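Local atomic coordinates of oxysterol-binding protein homolog 3 (Saccharomyces cerevisiae, PDB entry 4IC4), a protein that carries lipids in a hydrophobic pocket and transfers them between membranes through phosphoinositide-coupled transport, helping to maintain intracellular sterol distribution. Residues A152-A155 against W160-S163; S163-P168 against N370-I375; E246-S251 against Q271-E276. All coordinates share one frame; numbering follows the deposited sequence.

Interaction 1: residues A152-A155 against W160-S163; sequences AFFA and WECS
The antiparallel beta hairpin of strands 150-157 and 160-172 closes here, with F154 facing S163 and A155 facing C162. F154 and S163 form a non-hydrogen-bonded pair, their CA atoms 4.6 Å apart. A155 and C162 form the hydrogen-bonded pair: A155 N donates to C162 O over 2.8 Å with an N-H...O angle of 171°, in the plane of the carbonyl. The return bond, C162 N to A155 O, is also 2.8 Å, but its donor is tilted slightly out of the carbonyl plane. Between the two pairs F154 CA lies 3.4 Å from C162 O, a CA-H...O contact; S163 CA makes a like one to F153 O beyond them.

The side chains divide between two faces. On the face of F154, E161 and S163, the phenyl CG is anti to the backbone N (chi1 -177°), which carries the ring across to the neighbouring strand. E161 OE2 then meets the ring at its edge, 3.8 Å from F154 CE1. Because OE2 lies in the ring plane, its negative charge probably meets the weakly positive C-H rim; the carboxylate plane itself stands 87° to the ring. F154 also stacks with Y374, while E161 touches K188 and K190.

The other face is apolar. A155 CB sits at the indole edge of W160, 4.2 Å from W160 CZ3, and also packs beside C162 CB. F79 covers both A155 and C162, while W160 NE1 is satisfied by T86 OG1 and the indole stacks with H157. The alternation of hydrogen-bonded and non-hydrogen-bonded pairs, with side chains turned alternately to the two faces, is that of an antiparallel hairpin, here in the beta barrel of the OSBP-related domain.

Interaction 2: residues S163-P168 against N370-I375; sequences SYTVTP and NEWKYI
The indole of W372 receives the T165 methyl obliquely, CG2 lying 3.8 Å from W372 CD1, and the W372 side chain also touches P361, F364 and K366. The second flat group, the Y164 ring, has V166 CB over one face, offset toward the rim; both side chains leave their strand away from segment 370-375. The contact thus lays one strand of the 364-368/371-374 hairpin over barrel strand 160-172 without ladder pairing between them: within segment 163-168, T165 alone makes direct contacts.

Its side chain is doubly used. With chi1 at -66°, OG1 stands beside the backbone N and CG2 anti to it, which sends hydroxyl and methyl to different partners. T165 OG1 accepts from W372 N at 2.9 Å, with an N-H...O angle of 169°, while CG2 rests 3.5 Å from N370 O. A valine in its place would probably leave W372 N without its acceptor and break the water bridge to W372 O.

That bridge is water 3, 2.6 Å from T165 OG1, which donates to W372 O. E371 CB departs from the barrel strand, yet a bend at chi2 (69°) turns the carboxylate back, where OE2 accepts a hydrogen bond from water 2; this water in turn accepts from T165 N. The N-H, hydroxyl and carbonyl of T165 are therefore each tied through solvent to segment 370-375, and the polar join is hydrated rather than sealed. The carbonyl's link is water 4, which donates both to T165 O at 2.9 Å and to N370 O at 2.6 Å.

Interaction 3: residues E246-S251 against Q271-E276; sequences EGFKVS and QSLANE
K249 NZ donates to E276 OE2 at 2.8 Å, the one hydrogen bond found between these segments and part of a salt bridge. The ammonium approaches from above the carboxylate plane, 47° out of it, and the second oxygen, E276 OE1, remains 4.1 Å from K249 NZ; the ammonium is held by one carboxylate oxygen, not bridged by both. A bend at chi2 (-67°) turns the otherwise extended lysine chain toward the glutamate, and the two side chains cross at about a right angle. Both also touch A266, which marks the strand they bridge over: 263-268 pairs with 247-253 on one flank and with 272-275 on the other, so these segments are second neighbours in the antiparallel barrel wall. The CA atoms of F248 and L273, 8.9 Å apart, agree with that spacing.

F248 and L273 make the second link, also across the intervening strand. L273 CD1 approaches the ring obliquely, 3.5 Å from F248 CE1 and 3.7 Å from F248 CZ, and CD2 lies farther back. F248 has CG between the backbone N and the carbonyl carbon (chi1 68°), which swings the phenyl toward L273. V250 CG2 borders the same ring at its edge, in plane. Helix 94-104 packs on this apolar group, I103 touching F248 and V250, and A100 touching L273.

K249 and F248 are consecutive in an extended strand and so face opposite sides of it. The chemistry follows: buried hydrocarbon packs beneath the helix, while the ion pair, with its exposed lysine, is probably weakened by competing water.

How the interactions relate
Interactions 1 and 2 are continuous: they share S163, both use strand 160-172, and their centres lie 9 Å apart. F154 of interaction 1 packs on Y374 of interaction 2, CD2 to CG 3.4 Å, and A152 meets W372. Interaction 3 stands apart in the barrel wall, nearest atoms about 17 Å from either of the others. All three are partly buried: interaction 1 has four buried residues among seven, whereas interactions 2 and 3 each include an exposed one, N370 and K249. Neighbouring strands in interaction 1 bond through their backbones; the direct contact of interaction 2 centres on T165, with one hydroxyl bond, a methyl contact and bridging waters; next-but-one strands in interaction 3 meet through side chains alone.

Interaction 1: residues A152-A155 against W160-S163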
loop_
_atom_site.group_PDB
_atom_site.type_symbol
_atom_site.label_atom_id
_atom_site.label_comp_id
_atom_site.label_asym_id
_atom_site.label_seq_id
_atom_site.Cartn_x
_atom_site.Cartn_y
_atom_site.Cartn_z
ATOM N N ALA A 152 8.686 -3.369 5.425
ATOM C CA ALA A 152 8.123 -4.494 6.164
ATOM C C ALA A 152 6.819 -4.086 6.823
ATOM O O ALA A 152 6.714 -2.989 7.380
ATOM C CB ALA A 152 9.119 -4.980 7.213
ATOM N N PHE A 153 5.831 -4.975 6.752
ATOM C CA PHE A 153 4.505 -4.730 7.318
ATOM C C PHE A 153 4.015 -5.904 8.150
ATOM O O PHE A 153 4.250 -7.062 7.805
ATOM C CB PHE A 153 3.470 -4.510 6.206
ATOM C CG PHE A 153 3.698 -3.277 5.388
ATOM C CD1 PHE A 153 2.958 -2.121 5.624
ATOM C CD2 PHE A 153 4.666 -3.263 4.391
ATOM C CE1 PHE A 153 3.188 -0.965 4.876
ATOM C CE2 PHE A 153 4.900 -2.114 3.641
ATOM C CZ PHE A 153 4.160 -0.965 3.888
ATOM N N PHE A 154 3.326 -5.594 9.240
ATOM C CA PHE A 154 2.733 -6.611 10.096
ATOM C C PHE A 154 1.388 -6.076 10.566
ATOM O O PHE A 154 1.332 -5.098 11.310
ATOM C CB PHE A 154 3.618 -6.921 11.304
ATOM C CG PHE A 154 3.081 -8.025 12.182
ATOM C CD1 PHE A 154 2.673 -9.235 11.625
ATOM C CD2 PHE A 154 2.996 -7.861 13.559
ATOM C CE1 PHE A 154 2.189 -10.268 12.432
ATOM C CE2 PHE A 154 2.516 -8.887 14.377
ATOM C CZ PHE A 154 2.113 -10.093 13.809
ATOM N N ALA A 155 0.312 -6.710 10.110
ATOM C CA ALA A 155 -1.045 -6.307 10.475
ATOM C C ALA A 155 -1.650 -7.410 11.330
ATOM O O ALA A 155 -1.499 -8.590 11.011
ATOM C CB ALA A 155 -1.886 -6.091 9.219
ATOM N N TRP A 160 -6.938 -12.902 12.555
ATOM C CA TRP A 160 -6.008 -13.072 11.444
ATOM C C TRP A 160 -4.862 -12.093 11.560
ATOM O O TRP A 160 -4.938 -11.107 12.289
ATOM C CB TRP A 160 -6.706 -12.857 10.087
ATOM C CG TRP A 160 -7.447 -11.540 9.958
ATOM C CD1 TRP A 160 -8.788 -11.340 10.122
ATOM C CD2 TRP A 160 -6.885 -10.251 9.661
ATOM N NE1 TRP A 160 -9.097 -10.010 9.947
ATOM C CE2 TRP A 160 -7.949 -9.319 9.664
ATOM C CE3 TRP A 160 -5.586 -9.792 9.395
ATOM C CZ2 TRP A 160 -7.756 -7.954 9.414
ATOM C CZ3 TRP A 160 -5.394 -8.428 9.146
ATOM C CH2 TRP A 160 -6.477 -7.529 9.158
ATOM N N GLU A 161 -3.781 -12.389 10.856
ATOM C CA GLU A 161 -2.635 -11.496 10.837
ATOM C C GLU A 161 -2.008 -11.614 9.463
ATOM O O GLU A 161 -2.197 -12.613 8.766
ATOM C CB GLU A 161 -1.625 -11.848 11.930
ATOM C CG GLU A 161 -1.040 -13.241 11.848
ATOM C CD GLU A 161 0.033 -13.467 12.894
ATOM O OE1 GLU A 161 -0.231 -13.208 14.089
ATOM O OE2 GLU A 161 1.141 -13.905 12.520
ATOM N N CYS A 162 -1.269 -10.587 9.065
ATOM C CA CYS A 162 -0.644 -10.585 7.756
ATOM C C CYS A 162 0.741 -9.962 7.820
ATOM O O CYS A 162 0.938 -8.940 8.474
ATOM C CB CYS A 162 -1.521 -9.801 6.777
ATOM S SG CYS A 162 -1.081 -10.017 5.041
ATOM N N SER A 163 1.700 -10.601 7.156
ATOM C CA SER A 163 3.073 -10.118 7.101
ATOM C C SER A 163 3.407 -9.857 5.635
ATOM O O SER A 163 2.887 -10.525 4.735
ATOM C CB SER A 163 4.024 -11.160 7.687
ATOM O OG SER A 163 3.938 -12.373 6.962
#

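Interaction 2: residues S163-P168 against N370-I375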
loop_
_atom_site.group_PDB
_atom_site.type_symbol
_atom_site.label_atom_id
_atom_site.label_comp_id
_atom_site.label_asym_id
_atom_site.label_seq_id
_atom_site.Cartn_x
_atom_site.Cartn_y
_atom_site.Cartn_z
ATOM N N SER A 163 1.700 -10.601 7.156
ATOM C CA SER A 163 3.073 -10.118 7.101
ATOM C C SER A 163 3.407 -9.857 5.635
ATOM O O SER A 163 2.887 -10.525 4.735
ATOM C CB SER A 163 4.024 -11.160 7.687
ATOM O OG SER A 163 3.938 -12.373 6.962
ATOM N N TYR A 164 4.278 -8.885 5.397
ATOM C CA TYR A 164 4.631 -8.520 4.037
ATOM C C TYR A 164 5.979 -7.820 4.007
ATOM O O TYR A 164 6.203 -6.871 4.747
ATOM C CB TYR A 164 3.534 -7.590 3.499
ATOM C CG TYR A 164 3.541 -7.241 2.016
ATOM C CD1 TYR A 164 3.989 -8.150 1.044
ATOM C CD2 TYR A 164 2.949 -6.047 1.578
ATOM C CE1 TYR A 164 3.827 -7.876 -0.319
ATOM C CE2 TYR A 164 2.786 -5.767 0.229
ATOM C CZ TYR A 164 3.219 -6.683 -0.716
ATOM O OH TYR A 164 3.000 -6.409 -2.050
ATOM N N THR A 165 6.882 -8.320 3.174
ATOM C CA THR A 165 8.201 -7.719 2.987
ATOM C C THR A 165 8.161 -7.388 1.505
ATOM O O THR A 165 8.097 -8.288 0.662
ATOM C CB THR A 165 9.338 -8.710 3.296
ATOM O OG1 THR A 165 9.313 -9.040 4.693
ATOM C CG2 THR A 165 10.679 -8.090 2.954
ATOM N N VAL A 166 8.205 -6.102 1.179
ATOM C CA VAL A 166 8.069 -5.712 -0.211
ATOM C C VAL A 166 9.042 -4.679 -0.757
ATOM O O VAL A 166 9.474 -3.759 -0.057
ATOM C CB VAL A 166 6.635 -5.204 -0.441
ATOM C CG1 VAL A 166 6.376 -3.989 0.446
ATOM C CG2 VAL A 166 6.421 -4.846 -1.887
ATOM N N THR A 167 9.370 -4.849 -2.029
ATOM C CA THR A 167 10.250 -3.942 -2.746
ATOM C C THR A 167 9.539 -3.544 -4.028
ATOM O O THR A 167 9.350 -4.379 -4.915
ATOM C CB THR A 167 11.585 -4.611 -3.125
ATOM O OG1 THR A 167 12.358 -4.839 -1.942
ATOM C CG2 THR A 167 12.382 -3.715 -4.079
ATOM N N PRO A 168 9.102 -2.280 -4.131
ATOM C CA PRO A 168 8.419 -1.844 -5.352
ATOM C C PRO A 168 9.442 -1.821 -6.479
ATOM O O PRO A 168 10.616 -1.538 -6.247
ATOM C CB PRO A 168 7.926 -0.443 -4.994
ATOM C CG PRO A 168 7.721 -0.527 -3.501
ATOM C CD PRO A 168 8.951 -1.281 -3.056
ATOM N N ASN A 370 15.028 -11.220 1.297
ATOM C CA ASN A 370 13.708 -10.722 0.939
ATOM C C ASN A 370 12.626 -11.093 1.946
ATOM O O ASN A 370 11.453 -11.172 1.593
ATOM C CB ASN A 370 13.318 -11.246 -0.445
ATOM C CG ASN A 370 14.422 -11.057 -1.467
ATOM O OD1 ASN A 370 14.881 -9.941 -1.702
ATOM N ND2 ASN A 370 14.855 -12.154 -2.079
ATOM N N GLU A 371 13.009 -11.314 3.200
ATOM C CA GLU A 371 12.025 -11.666 4.216
ATOM C C GLU A 371 12.374 -11.125 5.598
ATOM O O GLU A 371 13.375 -11.522 6.194
ATOM C CB GLU A 371 11.877 -13.187 4.290
ATOM C CG GLU A 371 10.443 -13.670 4.369
ATOM C CD GLU A 371 9.679 -13.440 3.076
ATOM O OE1 GLU A 371 10.085 -13.997 2.033
ATOM O OE2 GLU A 371 8.673 -12.703 3.103
ATOM N N TRP A 372 11.549 -10.208 6.097
ATOM C CA TRP A 372 11.737 -9.630 7.422
ATOM C C TRP A 372 10.555 -10.053 8.284
ATOM O O TRP A 372 9.482 -10.371 7.766
ATOM C CB TRP A 372 11.814 -8.104 7.345
ATOM C CG TRP A 372 13.097 -7.597 6.750
ATOM C CD1 TRP A 372 13.510 -7.727 5.454
ATOM C CD2 TRP A 372 14.138 -6.891 7.434
ATOM N NE1 TRP A 372 14.745 -7.146 5.288
ATOM C CE2 TRP A 372 15.155 -6.624 6.487
ATOM C CE3 TRP A 372 14.313 -6.458 8.756
ATOM C CZ2 TRP A 372 16.332 -5.942 6.821
ATOM C CZ3 TRP A 372 15.485 -5.780 9.089
ATOM C CH2 TRP A 372 16.479 -5.530 8.123
ATOM N N LYS A 373 10.748 -10.045 9.596
ATOM C CA LYS A 373 9.704 -10.468 10.519
ATOM C C LYS A 373 9.596 -9.550 11.730
ATOM O O LYS A 373 10.603 -9.081 12.263
ATOM C CB LYS A 373 9.994 -11.909 10.961
ATOM C CG LYS A 373 9.006 -12.528 11.933
ATOM C CD LYS A 373 9.353 -13.998 12.142
ATOM C CE LYS A 373 8.452 -14.665 13.169
ATOM N NZ LYS A 373 8.642 -14.100 14.534
ATOM N N TYR A 374 8.364 -9.296 12.154
ATOM C CA TYR A 374 8.100 -8.447 13.310
ATOM C C TYR A 374 8.804 -8.986 14.555
ATOM O O TYR A 374 8.717 -10.176 14.861
ATOM C CB TYR A 374 6.590 -8.382 13.561
ATOM C CG TYR A 374 6.192 -7.597 14.792
ATOM C CD1 TYR A 374 6.198 -6.204 14.789
ATOM C CD2 TYR A 374 5.800 -8.249 15.960
ATOM C CE1 TYR A 374 5.820 -5.483 15.915
ATOM C CE2 TYR A 374 5.423 -7.536 17.097
ATOM C CZ TYR A 374 5.435 -6.152 17.067
ATOM O OH TYR A 374 5.053 -5.430 18.177
ATOM N N ILE A 375 9.500 -8.105 15.268
ATOM C CA ILE A 375 10.214 -8.489 16.485
ATOM C C ILE A 375 9.271 -8.447 17.681
ATOM O O ILE A 375 8.677 -7.413 17.975
ATOM C CB ILE A 375 11.403 -7.536 16.762
ATOM C CG1 ILE A 375 12.434 -7.653 15.635
ATOM C CG2 ILE A 375 12.045 -7.876 18.108
ATOM C CD1 ILE A 375 13.591 -6.679 15.762
HETATM O O HOH W 1 5.641 -12.062 4.671
HETATM O O HOH W 2 6.733 -11.159 2.460
HETATM O O HOH W 3 7.260 -10.299 5.782
HETATM O O HOH W 4 10.105 -10.050 -0.351
#

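Interaction 3: residues E246-S251 against Q271-E276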
loop_
_atom_site.group_PDB
_atom_site.type_symbol
_atom_site.label_atom_id
_atom_site.label_comp_id
_atom_site.label_asym_id
_atom_site.label_seq_id
_atom_site.Cartn_x
_atom_site.Cartn_y
_atom_site.Cartn_z
ATOM N N GLU A 246 -10.865 -2.711 -16.894
ATOM C CA GLU A 246 -11.428 -2.684 -15.548
ATOM C C GLU A 246 -12.026 -4.004 -15.081
ATOM O O GLU A 246 -12.185 -4.228 -13.879
ATOM C CB GLU A 246 -12.478 -1.575 -15.460
ATOM C CG GLU A 246 -11.880 -0.186 -15.598
ATOM C CD GLU A 246 -12.920 0.913 -15.593
ATOM O OE1 GLU A 246 -13.979 0.734 -14.954
ATOM O OE2 GLU A 246 -12.670 1.965 -16.217
ATOM N N GLY A 247 -12.346 -4.887 -16.023
ATOM C CA GLY A 247 -12.937 -6.161 -15.656
ATOM C C GLY A 247 -11.951 -7.281 -15.382
ATOM O O GLY A 247 -10.791 -7.229 -15.793
ATOM N N PHE A 248 -12.416 -8.303 -14.675
ATOM C CA PHE A 248 -11.572 -9.445 -14.359
ATOM C C PHE A 248 -12.434 -10.631 -13.953
ATOM O O PHE A 248 -13.600 -10.469 -13.591
ATOM C CB PHE A 248 -10.593 -9.088 -13.237
ATOM C CG PHE A 248 -11.250 -8.854 -11.906
ATOM C CD1 PHE A 248 -11.534 -9.918 -11.058
ATOM C CD2 PHE A 248 -11.598 -7.569 -11.509
ATOM C CE1 PHE A 248 -12.156 -9.701 -9.829
ATOM C CE2 PHE A 248 -12.217 -7.342 -10.289
ATOM C CZ PHE A 248 -12.497 -8.408 -9.445
ATOM N N LYS A 249 -11.853 -11.822 -14.028
ATOM C CA LYS A 249 -12.548 -13.049 -13.675
ATOM C C LYS A 249 -11.712 -13.806 -12.656
ATOM O O LYS A 249 -10.484 -13.711 -12.653
ATOM C CB LYS A 249 -12.747 -13.924 -14.918
ATOM C CG LYS A 249 -13.617 -13.305 -16.003
ATOM C CD LYS A 249 -15.061 -13.160 -15.549
ATOM C CE LYS A 249 -15.956 -12.722 -16.702
ATOM N NZ LYS A 249 -17.383 -12.615 -16.297
ATOM N N VAL A 250 -12.380 -14.544 -11.780
ATOM C CA VAL A 250 -11.691 -15.325 -10.765
ATOM C C VAL A 250 -12.184 -16.762 -10.823
ATOM O O VAL A 250 -13.389 -17.015 -10.784
ATOM C CB VAL A 250 -11.957 -14.781 -9.346
ATOM C CG1 VAL A 250 -11.139 -15.558 -8.323
ATOM C CG2 VAL A 250 -11.624 -13.297 -9.286
ATOM N N SER A 251 -11.249 -17.698 -10.927
ATOM C CA SER A 251 -11.590 -19.112 -10.972
ATOM C C SER A 251 -11.085 -19.763 -9.692
ATOM O O SER A 251 -9.877 -19.801 -9.440
ATOM C CB SER A 251 -10.942 -19.777 -12.189
ATOM O OG SER A 251 -11.389 -19.179 -13.392
ATOM N N GLN A 271 -15.087 -1.113 -9.208
ATOM C CA GLN A 271 -16.427 -1.049 -8.631
ATOM C C GLN A 271 -16.852 -2.171 -7.687
ATOM O O GLN A 271 -17.165 -1.917 -6.529
ATOM C CB GLN A 271 -17.450 -0.948 -9.767
ATOM C CG GLN A 271 -18.755 -0.224 -9.425
ATOM C CD GLN A 271 -19.504 -0.827 -8.249
ATOM O OE1 GLN A 271 -19.194 -0.550 -7.088
ATOM N NE2 GLN A 271 -20.497 -1.660 -8.546
ATOM N N SER A 272 -16.878 -3.410 -8.172
ATOM C CA SER A 272 -17.329 -4.513 -7.330
ATOM C C SER A 272 -16.962 -5.890 -7.855
ATOM O O SER A 272 -16.469 -6.033 -8.967
ATOM C CB SER A 272 -18.845 -4.446 -7.174
ATOM O OG SER A 272 -19.469 -4.622 -8.434
ATOM N N LEU A 273 -17.236 -6.900 -7.036
ATOM C CA LEU A 273 -16.957 -8.290 -7.375
ATOM C C LEU A 273 -18.122 -9.143 -6.888
ATOM O O LEU A 273 -18.595 -8.975 -5.763
ATOM C CB LEU A 273 -15.659 -8.742 -6.702
ATOM C CG LEU A 273 -15.266 -10.218 -6.794
ATOM C CD1 LEU A 273 -15.177 -10.638 -8.254
ATOM C CD2 LEU A 273 -13.928 -10.434 -6.099
ATOM N N ALA A 274 -18.590 -10.056 -7.733
ATOM C CA ALA A 274 -19.700 -10.916 -7.353
ATOM C C ALA A 274 -19.467 -12.370 -7.734
ATOM O O ALA A 274 -18.629 -12.682 -8.583
ATOM C CB ALA A 274 -20.993 -10.414 -7.998
ATOM N N ASN A 275 -20.209 -13.257 -7.080
ATOM C CA ASN A 275 -20.139 -14.687 -7.351
ATOM C C ASN A 275 -20.932 -14.867 -8.647
ATOM O O ASN A 275 -22.100 -14.494 -8.709
ATOM C CB ASN A 275 -20.800 -15.455 -6.205
ATOM C CG ASN A 275 -20.755 -16.954 -6.400
ATOM O OD1 ASN A 275 -21.208 -17.471 -7.419
ATOM N ND2 ASN A 275 -20.217 -17.666 -5.415
ATOM N N GLU A 276 -20.307 -15.421 -9.682
ATOM C CA GLU A 276 -20.998 -15.593 -10.960
ATOM C C GLU A 276 -22.185 -16.545 -10.936
ATOM O O GLU A 276 -23.138 -16.365 -11.691
ATOM C CB GLU A 276 -20.017 -16.038 -12.050
ATOM C CG GLU A 276 -19.085 -14.937 -12.527
ATOM C CD GLU A 276 -18.679 -15.111 -13.980
ATOM O OE1 GLU A 276 -17.984 -16.098 -14.298
ATOM O OE2 GLU A 276 -19.065 -14.260 -14.810
#